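Local coordinates for polyphosphate kinase (Porphyromonas gingivalis, PDB 2O8R), which probably catalyses the reversible, magnesium-dependent transfer of the terminal phosphate of ATP to a growing chain of inorganic polyphosphate, at residues L346-Y351 with R640-I645; I473-T478 with E596-W601; L540-G545 with D566-G571. The protein carries 3 engineered substitutions. All coordinates share one frame; numbering follows the deposited sequence.

Contact 1. Residues L346-Y351 with R640-I645; sequences LIHVPY and REIIDI
H348 NE2 donates to E641 OE1 over 3.3 Å, a weak hydrogen bond even though the N-H is aimed fairly straight at the oxygen (159°). OE1 arrives at the edge of the imidazole and in its plane, while the carboxylate as a whole is turned 79° against the ring. E641 gets there on an extended chain, CG anti to the backbone N (chi1 -173°), running alongside the histidine in the opposite direction. The stronger partner of E641 is K689, on helix 678-691, which pairs with OE2 in a salt bridge. The acid is buried, and this lysine probably favours its charged form.

I645 CD1 sits over one face of the imidazole, 3.8 Å from the centroid of the H348 ring, in a CH-pi contact displaced toward the ring's rim on the NE2 and CE1 side. This is helix-on-sheet packing between the two phospholipase D-like C-terminal domains: strand 345-349 comes from the first, helix 636-651 from the second. The short segments run nearly parallel, their axes 10.8 Å apart. Alternate residues L346 and H348 face the helix, which answers with E641 and I642 and, one turn on, I645.

Beyond the histidine, the L346 side chain lies roughly perpendicular to that of I642, with L346 CD2 3.6 Å from I642 CG1. The same L346 methyl, CD2, lies 3.6 Å from E641 OE1, so that one methyl touches both the isoleucine and the acid's oxygen. Strand 610-614 adds I613 against L346 and V611 against I642.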
loop_
_atom_site.group_PDB
_atom_site.type_symbol
_atom_site.label_atom_id
_atom_site.label_comp_id
_atom_site.label_asym_id
_atom_site.label_seq_id
_atom_site.Cartn_x
_atom_site.Cartn_y
_atom_site.Cartn_z
ATOM N N LEU A 346 -24.492 -10.312 20.298
ATOM C CA LEU A 346 -24.568 -9.062 19.581
ATOM C C LEU A 346 -23.255 -8.358 19.837
ATOM O O LEU A 346 -22.868 -8.155 20.984
ATOM C CB LEU A 346 -25.693 -8.230 20.170
ATOM C CG LEU A 346 -26.589 -7.382 19.296
ATOM C CD1 LEU A 346 -27.092 -8.162 18.074
ATOM C CD2 LEU A 346 -27.729 -6.946 20.180
ATOM N N ILE A 347 -22.550 -7.997 18.779
ATOM C CA ILE A 347 -21.302 -7.270 18.950
ATOM C C ILE A 347 -21.424 -5.888 18.341
ATOM O O ILE A 347 -21.732 -5.734 17.159
ATOM C CB ILE A 347 -20.132 -8.009 18.312
ATOM C CG1 ILE A 347 -19.957 -9.398 18.947
ATOM C CG2 ILE A 347 -18.869 -7.161 18.370
ATOM C CD1 ILE A 347 -19.787 -9.398 20.458
ATOM N N HIS A 348 -21.193 -4.886 19.171
ATOM C CA HIS A 348 -21.303 -3.504 18.764
ATOM C C HIS A 348 -19.915 -2.921 18.663
ATOM O O HIS A 348 -19.256 -2.652 19.673
ATOM C CB HIS A 348 -22.125 -2.724 19.786
ATOM C CG HIS A 348 -23.456 -3.339 20.079
ATOM N ND1 HIS A 348 -24.519 -3.261 19.205
ATOM C CD2 HIS A 348 -23.897 -4.041 21.150
ATOM C CE1 HIS A 348 -25.556 -3.893 19.724
ATOM N NE2 HIS A 348 -25.205 -4.374 20.902
ATOM N N VAL A 349 -19.462 -2.707 17.442
ATOM C CA VAL A 349 -18.102 -2.246 17.292
ATOM C C VAL A 349 -17.969 -0.789 17.034
ATOM O O VAL A 349 -18.791 -0.207 16.323
ATOM C CB VAL A 349 -17.318 -2.898 16.131
ATOM C CG1 VAL A 349 -17.123 -4.371 16.363
ATOM C CG2 VAL A 349 -17.971 -2.577 14.760
ATOM N N PRO A 350 -17.143 -0.189 17.868
ATOM C CA PRO A 350 -15.782 0.142 18.189
ATOM C C PRO A 350 -15.729 -0.343 19.646
ATOM O O PRO A 350 -14.702 -0.838 20.094
ATOM C CB PRO A 350 -15.741 1.662 18.101
ATOM C CG PRO A 350 -17.146 2.084 17.734
ATOM C CD PRO A 350 -17.996 0.952 18.209
ATOM N N TYR A 351 -16.880 -0.246 20.332
ATOM C CA TYR A 351 -17.095 -0.604 21.743
ATOM C C TYR A 351 -16.593 -2.005 22.107
ATOM O O TYR A 351 -15.947 -2.184 23.132
ATOM C CB TYR A 351 -18.585 -0.476 22.108
ATOM C CG TYR A 351 -19.268 0.797 21.613
ATOM C CD1 TYR A 351 -18.884 2.041 22.087
ATOM C CD2 TYR A 351 -20.311 0.747 20.692
ATOM C CE1 TYR A 351 -19.493 3.203 21.651
ATOM C CE2 TYR A 351 -20.914 1.914 20.233
ATOM C CZ TYR A 351 -20.508 3.142 20.730
ATOM O OH TYR A 351 -21.102 4.318 20.308
ATOM N N ARG A 640 -33.652 -6.179 23.662
ATOM C CA ARG A 640 -33.786 -5.192 24.723
ATOM C C ARG A 640 -32.572 -4.277 24.727
ATOM O O ARG A 640 -32.698 -3.066 24.927
ATOM C CB ARG A 640 -33.985 -5.900 26.081
ATOM C CG ARG A 640 -33.896 -5.038 27.358
ATOM C CD ARG A 640 -34.753 -3.761 27.321
ATOM N NE ARG A 640 -36.040 -3.944 26.654
ATOM C CZ ARG A 640 -36.750 -2.954 26.117
ATOM N NH1 ARG A 640 -36.300 -1.698 26.163
ATOM N NH2 ARG A 640 -37.912 -3.221 25.525
ATOM N N GLU A 641 -31.402 -4.858 24.474
ATOM C CA GLU A 641 -30.157 -4.103 24.482
ATOM C C GLU A 641 -30.142 -3.064 23.363
ATOM O O GLU A 641 -29.780 -1.914 23.597
ATOM C CB GLU A 641 -28.968 -5.046 24.369
ATOM C CG GLU A 641 -27.599 -4.398 24.527
ATOM C CD GLU A 641 -26.476 -5.420 24.405
ATOM O OE1 GLU A 641 -26.445 -6.167 23.407
ATOM O OE2 GLU A 641 -25.629 -5.495 25.313
ATOM N N ILE A 642 -30.557 -3.470 22.162
ATOM C CA ILE A 642 -30.543 -2.591 20.991
ATOM C C ILE A 642 -31.414 -1.371 21.243
ATOM O O ILE A 642 -31.016 -0.230 20.974
ATOM C CB ILE A 642 -31.016 -3.337 19.737
ATOM C CG1 ILE A 642 -29.929 -4.300 19.273
ATOM C CG2 ILE A 642 -31.332 -2.379 18.610
ATOM C CD1 ILE A 642 -30.405 -5.288 18.235
ATOM N N ILE A 643 -32.589 -1.622 21.800
ATOM C CA ILE A 643 -33.502 -0.552 22.153
ATOM C C ILE A 643 -32.894 0.333 23.227
ATOM O O ILE A 643 -32.976 1.559 23.134
ATOM C CB ILE A 643 -34.876 -1.103 22.566
ATOM C CG1 ILE A 643 -35.403 -1.985 21.432
ATOM C CG2 ILE A 643 -35.843 0.018 22.796
ATOM C CD1 ILE A 643 -36.730 -2.587 21.683
ATOM N N ASP A 644 -32.257 -0.274 24.226
ATOM C CA ASP A 644 -31.583 0.510 25.257
ATOM C C ASP A 644 -30.639 1.499 24.579
ATOM O O ASP A 644 -30.704 2.707 24.829
ATOM C CB ASP A 644 -30.786 -0.401 26.186
ATOM C CG ASP A 644 -31.640 -1.072 27.237
ATOM O OD1 ASP A 644 -32.756 -0.592 27.522
ATOM O OD2 ASP A 644 -31.181 -2.085 27.797
ATOM N N ILE A 645 -29.799 0.962 23.692
ATOM C CA ILE A 645 -28.790 1.710 22.955
ATOM C C ILE A 645 -29.416 2.825 22.120
ATOM O O ILE A 645 -29.025 3.999 22.234
ATOM C CB ILE A 645 -27.945 0.753 22.084
ATOM C CG1 ILE A 645 -26.976 -0.040 22.964
ATOM C CG2 ILE A 645 -27.173 1.511 21.009
ATOM C CD1 ILE A 645 -26.583 -1.365 22.382
#

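Contact 2. Residues I473-T478 with E596-W601; sequences IYSDTT and EHSRIW. With SO4 (sulfate ion), chain F.
D476 OD1 accepts from H597 ND1 at 2.7 Å, using the syn lone pair. The oxygen lies close to the imidazole plane, but the carboxylate stands 89° to the ring. T463 OG1 also bonds to D476 OD1, so the same oxygen that receives the histidine N-H has a second hydrogen-bond partner. Across the ring, H597 NE2 donates to sulfate O1 at 2.7 Å, and R599 brings both NH1 and NH2 to sulfate O4, the latter at 2.8 Å. H597 and Y474 are predicted ATP ligands, and the predicted phosphohistidine H439 is about 6 Å from H597, side chain to side chain. The sulfate, probably from the crystallisation liquor, is consistent with a phosphate-binding position.

With chi1 near trans (-172°), the H597 ring swings away from its own backbone N and reaches D476. The backbone H597 N bonds to S475 O at 3.2 Å. Further along, T477 OG1 and S598 OG share a hydrogen bond of 3.0 Å. A water joins S475 OG to E596 OE2; Q649 and K542 also hold that carboxylate, the lysine by a salt bridge. Y474 CD2 lies over one face of the imidazole, 3.7 Å from H597 CG, the two rings being inclined at 48°.

S475 and E596 form a parallel bridge that adds strand 595-596 to the first C-terminal domain's sheet. Strand 474-481 runs there antiparallel to 345-349 and 457-462, while the chain continues from E596 into strand 600-603, next to 538-543 in the other sheet.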
loop_
_atom_site.group_PDB
_atom_site.type_symbol
_atom_site.label_atom_id
_atom_site.label_comp_id
_atom_site.label_asym_id
_atom_site.label_seq_id
_atom_site.Cartn_x
_atom_site.Cartn_y
_atom_site.Cartn_z
ATOM N N ILE A 473 -13.310 5.603 12.351
ATOM C CA ILE A 473 -13.859 4.465 13.035
ATOM C C ILE A 473 -15.357 4.367 12.767
ATOM O O ILE A 473 -16.080 5.351 12.888
ATOM C CB ILE A 473 -13.538 4.541 14.522
ATOM C CG1 ILE A 473 -12.025 4.693 14.688
ATOM C CG2 ILE A 473 -14.038 3.292 15.253
ATOM C CD1 ILE A 473 -11.579 5.091 16.073
ATOM N N TYR A 474 -15.800 3.172 12.374
ATOM C CA TYR A 474 -17.214 2.898 12.085
ATOM C C TYR A 474 -17.916 2.257 13.266
ATOM O O TYR A 474 -17.435 1.283 13.817
ATOM C CB TYR A 474 -17.350 1.946 10.882
ATOM C CG TYR A 474 -17.324 2.642 9.541
ATOM C CD1 TYR A 474 -16.364 3.615 9.261
ATOM C CD2 TYR A 474 -18.252 2.331 8.557
ATOM C CE1 TYR A 474 -16.332 4.253 8.063
ATOM C CE2 TYR A 474 -18.227 2.982 7.330
ATOM C CZ TYR A 474 -17.258 3.944 7.097
ATOM O OH TYR A 474 -17.186 4.605 5.898
ATOM N N SER A 475 -19.056 2.806 13.653
ATOM C CA SER A 475 -19.945 2.110 14.561
ATOM C C SER A 475 -20.815 1.165 13.716
ATOM O O SER A 475 -21.428 1.586 12.727
ATOM C CB SER A 475 -20.775 3.120 15.363
ATOM O OG SER A 475 -21.866 2.519 16.037
ATOM N N ASP A 476 -20.843 -0.112 14.089
ATOM C CA ASP A 476 -21.639 -1.115 13.375
ATOM C C ASP A 476 -22.142 -2.193 14.329
ATOM O O ASP A 476 -21.649 -2.324 15.461
ATOM C CB ASP A 476 -20.807 -1.788 12.283
ATOM C CG ASP A 476 -20.796 -1.019 10.999
ATOM O OD1 ASP A 476 -21.879 -0.634 10.521
ATOM O OD2 ASP A 476 -19.693 -0.815 10.458
ATOM N N THR A 477 -23.094 -2.994 13.856
ATOM C CA THR A 477 -23.683 -4.036 14.688
ATOM C C THR A 477 -23.685 -5.421 14.017
ATOM O O THR A 477 -24.068 -5.576 12.849
ATOM C CB THR A 477 -25.086 -3.621 15.120
ATOM O OG1 THR A 477 -25.001 -2.365 15.810
ATOM C CG2 THR A 477 -25.683 -4.650 16.053
ATOM N N THR A 478 -23.229 -6.420 14.764
ATOM C CA THR A 478 -23.084 -7.770 14.244
ATOM C C THR A 478 -23.823 -8.775 15.128
ATOM O O THR A 478 -23.631 -8.801 16.352
ATOM C CB THR A 478 -21.602 -8.159 14.159
ATOM O OG1 THR A 478 -20.951 -7.336 13.181
ATOM C CG2 THR A 478 -21.448 -9.619 13.766
ATOM N N GLU A 596 -21.755 6.762 12.409
ATOM C CA GLU A 596 -22.973 6.077 12.824
ATOM C C GLU A 596 -23.543 5.275 11.668
ATOM O O GLU A 596 -24.347 5.761 10.878
ATOM C CB GLU A 596 -23.987 7.090 13.327
ATOM C CG GLU A 596 -23.635 7.702 14.670
ATOM C CD GLU A 596 -23.749 6.716 15.824
ATOM O OE1 GLU A 596 -24.582 5.792 15.761
ATOM O OE2 GLU A 596 -23.001 6.864 16.803
ATOM N N HIS A 597 -23.124 4.023 11.581
ATOM C CA HIS A 597 -23.292 3.315 10.345
ATOM C C HIS A 597 -24.310 2.214 10.471
ATOM O O HIS A 597 -24.727 1.645 9.470
ATOM C CB HIS A 597 -21.936 2.766 9.882
ATOM C CG HIS A 597 -21.962 2.177 8.512
ATOM N ND1 HIS A 597 -22.101 0.824 8.288
ATOM C CD2 HIS A 597 -21.891 2.757 7.294
ATOM C CE1 HIS A 597 -22.096 0.597 6.990
ATOM N NE2 HIS A 597 -21.967 1.753 6.365
ATOM N N SER A 598 -24.706 1.901 11.701
ATOM C CA SER A 598 -25.720 0.873 11.940
ATOM C C SER A 598 -26.996 1.170 11.165
ATOM O O SER A 598 -27.383 2.338 10.978
ATOM C CB SER A 598 -26.059 0.774 13.430
ATOM O OG SER A 598 -24.997 0.201 14.162
ATOM N N ARG A 599 -27.639 0.105 10.703
ATOM C CA ARG A 599 -28.990 0.197 10.160
ATOM C C ARG A 599 -29.875 -0.744 10.958
ATOM O O ARG A 599 -29.701 -1.968 10.913
ATOM C CB ARG A 599 -28.999 -0.156 8.679
ATOM C CG ARG A 599 -28.012 0.650 7.862
ATOM C CD ARG A 599 -27.476 -0.167 6.726
ATOM N NE ARG A 599 -26.776 0.677 5.774
ATOM C CZ ARG A 599 -25.527 0.485 5.366
ATOM N NH1 ARG A 599 -24.828 -0.546 5.811
ATOM N NH2 ARG A 599 -24.982 1.328 4.494
ATOM N N ILE A 600 -30.807 -0.170 11.715
ATOM C CA ILE A 600 -31.604 -0.933 12.677
ATOM C C ILE A 600 -33.069 -0.507 12.641
ATOM O O ILE A 600 -33.364 0.685 12.560
ATOM C CB ILE A 600 -31.055 -0.755 14.111
ATOM C CG1 ILE A 600 -29.698 -1.452 14.255
ATOM C CG2 ILE A 600 -32.057 -1.280 15.142
ATOM C CD1 ILE A 600 -29.027 -1.281 15.624
ATOM N N TRP A 601 -33.984 -1.472 12.687
ATOM C CA TRP A 601 -35.417 -1.156 12.673
ATOM C C TRP A 601 -36.125 -1.762 13.880
ATOM O O TRP A 601 -35.972 -2.948 14.165
ATOM C CB TRP A 601 -36.115 -1.648 11.393
ATOM C CG TRP A 601 -35.347 -1.541 10.096
ATOM C CD1 TRP A 601 -34.452 -0.563 9.727
ATOM C CD2 TRP A 601 -35.455 -2.425 8.970
ATOM N NE1 TRP A 601 -33.985 -0.802 8.454
ATOM C CE2 TRP A 601 -34.578 -1.939 7.969
ATOM C CE3 TRP A 601 -36.196 -3.585 8.714
ATOM C CZ2 TRP A 601 -34.418 -2.577 6.746
ATOM C CZ3 TRP A 601 -36.043 -4.217 7.481
ATOM C CH2 TRP A 601 -35.165 -3.709 6.517
HETATM S S SO4 F . -21.737 0.594 3.032
HETATM O O1 SO4 F . -20.899 1.336 3.971
HETATM O O2 SO4 F . -22.322 1.537 2.067
HETATM O O3 SO4 F . -20.920 -0.392 2.328
HETATM O O4 SO4 F . -22.754 -0.152 3.768
HETATM O O HOH W 1 -22.910 4.138 18.179
#

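Contact 3. Residues L540-G545 with D566-G571; sequences LLKMNG and DLIVRG
I568 bonds to L541 and M543 through its backbone and packs on K542 with its side chain. I568 N donates to L541 O at 2.8 Å, almost straight (171°), and its own carbonyl receives M543 N, with I568 O 2.9 Å away. A water donates to I568 O and takes a hydrogen bond from K542 NZ, whose other partners are E596 and Q649. The I568 side chain crosses the lysine, CG2 3.7 Å from K542 NZ.

L541 and L567 project together from the other face of the sheet, L541 CD1 3.7 Å from L567 CD2. Past the strand ends the pairing shifts by one residue: N544 O accepts from G571 N at 2.9 Å. The N544 side chain runs alongside R570, a predicted ATP ligand, and touches H597.

Strands 538-543 and 564-569, joined through helix 549-560, form a beta-alpha-beta crossover whose two strands are parallel and adjacent; 600-603 flanks 538-543 antiparallel, and 585-589 flanks 564-569 parallel. Helix 636-651 packs L650 on the face carrying L540, D566 and I568, while W618 lies against L541 and M543 on the other.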
loop_
_atom_site.group_PDB
_atom_site.type_symbol
_atom_site.label_atom_id
_atom_site.label_comp_id
_atom_site.label_asym_id
_atom_site.label_seq_id
_atom_site.Cartn_x
_atom_site.Cartn_y
_atom_site.Cartn_z
ATOM N N LEU A 540 -38.973 2.892 15.641
ATOM C CA LEU A 540 -37.659 3.465 15.873
ATOM C C LEU A 540 -36.757 2.966 14.769
ATOM O O LEU A 540 -36.481 1.773 14.681
ATOM C CB LEU A 540 -37.143 3.078 17.258
ATOM C CG LEU A 540 -35.853 3.685 17.831
ATOM C CD1 LEU A 540 -35.488 5.049 17.262
ATOM C CD2 LEU A 540 -35.949 3.761 19.336
ATOM N N LEU A 541 -36.321 3.888 13.915
ATOM C CA LEU A 541 -35.626 3.533 12.682
ATOM C C LEU A 541 -34.296 4.284 12.535
ATOM O O LEU A 541 -34.270 5.515 12.528
ATOM C CB LEU A 541 -36.513 3.867 11.498
ATOM C CG LEU A 541 -37.873 3.225 11.292
ATOM C CD1 LEU A 541 -38.495 3.920 10.103
ATOM C CD2 LEU A 541 -37.737 1.732 11.034
ATOM N N LYS A 542 -33.193 3.545 12.417
ATOM C CA LYS A 542 -31.875 4.160 12.270
ATOM C C LYS A 542 -31.182 3.694 11.006
ATOM O O LYS A 542 -31.032 2.498 10.789
ATOM C CB LYS A 542 -30.996 3.831 13.457
ATOM C CG LYS A 542 -29.560 4.304 13.310
ATOM C CD LYS A 542 -28.716 3.879 14.509
ATOM C CE LYS A 542 -27.309 4.321 14.338
ATOM N NZ LYS A 542 -27.281 5.749 14.646
HETATM N N MSE A 543 -30.762 4.645 10.179
HETATM C CA MSE A 543 -30.003 4.319 8.985
HETATM C C MSE A 543 -29.118 5.465 8.485
HETATM O O MSE A 543 -29.177 6.586 8.986
HETATM C CB MSE A 543 -30.940 3.880 7.894
HETATM C CG MSE A 543 -31.882 4.958 7.431
HETATM SE SE MSE A 543 -33.476 4.138 6.679
HETATM C CE MSE A 543 -32.938 2.242 6.772
ATOM N N ASN A 544 -28.279 5.158 7.505
ATOM C CA ASN A 544 -27.366 6.137 6.960
ATOM C C ASN A 544 -28.129 7.046 6.025
ATOM O O ASN A 544 -27.850 8.238 5.945
ATOM C CB ASN A 544 -26.193 5.467 6.231
ATOM C CG ASN A 544 -25.260 4.716 7.171
ATOM O OD1 ASN A 544 -25.282 3.488 7.232
ATOM N ND2 ASN A 544 -24.431 5.450 7.899
ATOM N N GLY A 545 -29.119 6.486 5.338
ATOM C CA GLY A 545 -29.876 7.255 4.362
ATOM C C GLY A 545 -31.321 6.849 4.188
ATOM O O GLY A 545 -31.648 5.664 4.204
ATOM N N ASP A 566 -39.610 7.828 15.329
ATOM C CA ASP A 566 -38.265 8.359 15.522
ATOM C C ASP A 566 -37.305 7.850 14.447
ATOM O O ASP A 566 -37.044 6.648 14.349
ATOM C CB ASP A 566 -37.728 7.969 16.889
ATOM C CG ASP A 566 -37.939 9.038 17.924
ATOM O OD1 ASP A 566 -37.579 10.207 17.678
ATOM O OD2 ASP A 566 -38.457 8.701 19.004
ATOM N N LEU A 567 -36.790 8.777 13.647
ATOM C CA LEU A 567 -35.784 8.484 12.642
ATOM C C LEU A 567 -34.444 8.977 13.125
ATOM O O LEU A 567 -34.316 10.131 13.517
ATOM C CB LEU A 567 -36.098 9.204 11.334
ATOM C CG LEU A 567 -37.235 8.640 10.484
ATOM C CD1 LEU A 567 -37.558 9.588 9.350
ATOM C CD2 LEU A 567 -36.860 7.281 9.936
ATOM N N ILE A 568 -33.446 8.100 13.101
ATOM C CA ILE A 568 -32.062 8.494 13.340
ATOM C C ILE A 568 -31.284 8.268 12.034
ATOM O O ILE A 568 -30.863 7.147 11.715
ATOM C CB ILE A 568 -31.462 7.725 14.532
ATOM C CG1 ILE A 568 -32.323 7.920 15.785
ATOM C CG2 ILE A 568 -30.051 8.181 14.814
ATOM C CD1 ILE A 568 -31.841 7.144 17.003
ATOM N N VAL A 569 -31.147 9.340 11.257
ATOM C CA VAL A 569 -30.514 9.295 9.931
ATOM C C VAL A 569 -29.367 10.288 9.819
ATOM O O VAL A 569 -29.592 11.491 9.918
ATOM C CB VAL A 569 -31.514 9.629 8.829
ATOM C CG1 VAL A 569 -30.818 9.657 7.471
ATOM C CG2 VAL A 569 -32.617 8.610 8.825
ATOM N N ARG A 570 -28.142 9.806 9.607
ATOM C CA ARG A 570 -27.009 10.731 9.610
ATOM C C ARG A 570 -26.791 11.424 8.275
ATOM O O ARG A 570 -26.447 12.603 8.235
ATOM C CB ARG A 570 -25.717 10.103 10.151
ATOM C CG ARG A 570 -25.226 8.920 9.402
ATOM C CD ARG A 570 -23.733 8.714 9.559
ATOM N NE ARG A 570 -23.263 8.036 8.352
ATOM C CZ ARG A 570 -22.387 8.540 7.492
ATOM N NH1 ARG A 570 -21.808 9.709 7.729
ATOM N NH2 ARG A 570 -22.066 7.854 6.409
ATOM N N GLY A 571 -27.015 10.707 7.184
ATOM C CA GLY A 571 -26.744 11.268 5.860
ATOM C C GLY A 571 -27.957 11.879 5.199
ATOM O O GLY A 571 -28.614 12.760 5.755
HETATM O O HOH W 2 -28.121 6.832 12.193
#

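In the fold
All three contacts are buried, but they do different work. Contacts 1 and 2 bridge the two C-terminal domains and share one sheet, where strands 345-349 and 474-481 pair antiparallel; contact 3 lies wholly within the second domain. Contact 3 has the largest interface, built mostly from parallel-strand backbone bonds, with aliphatic side chains and a few polar ones. Contact 1 is smaller and side-chain only, a weak histidine-acid bond set in hydrocarbon. Contact 2 is the most polar, with one backbone hydrogen bond beside the sulfate-binding histidine and arginine. Contacts 2 and 3 touch directly: I600 N lies 2.8 Å from K542 O, and E596 forms a salt bridge with K542, close to the predicted ATP site.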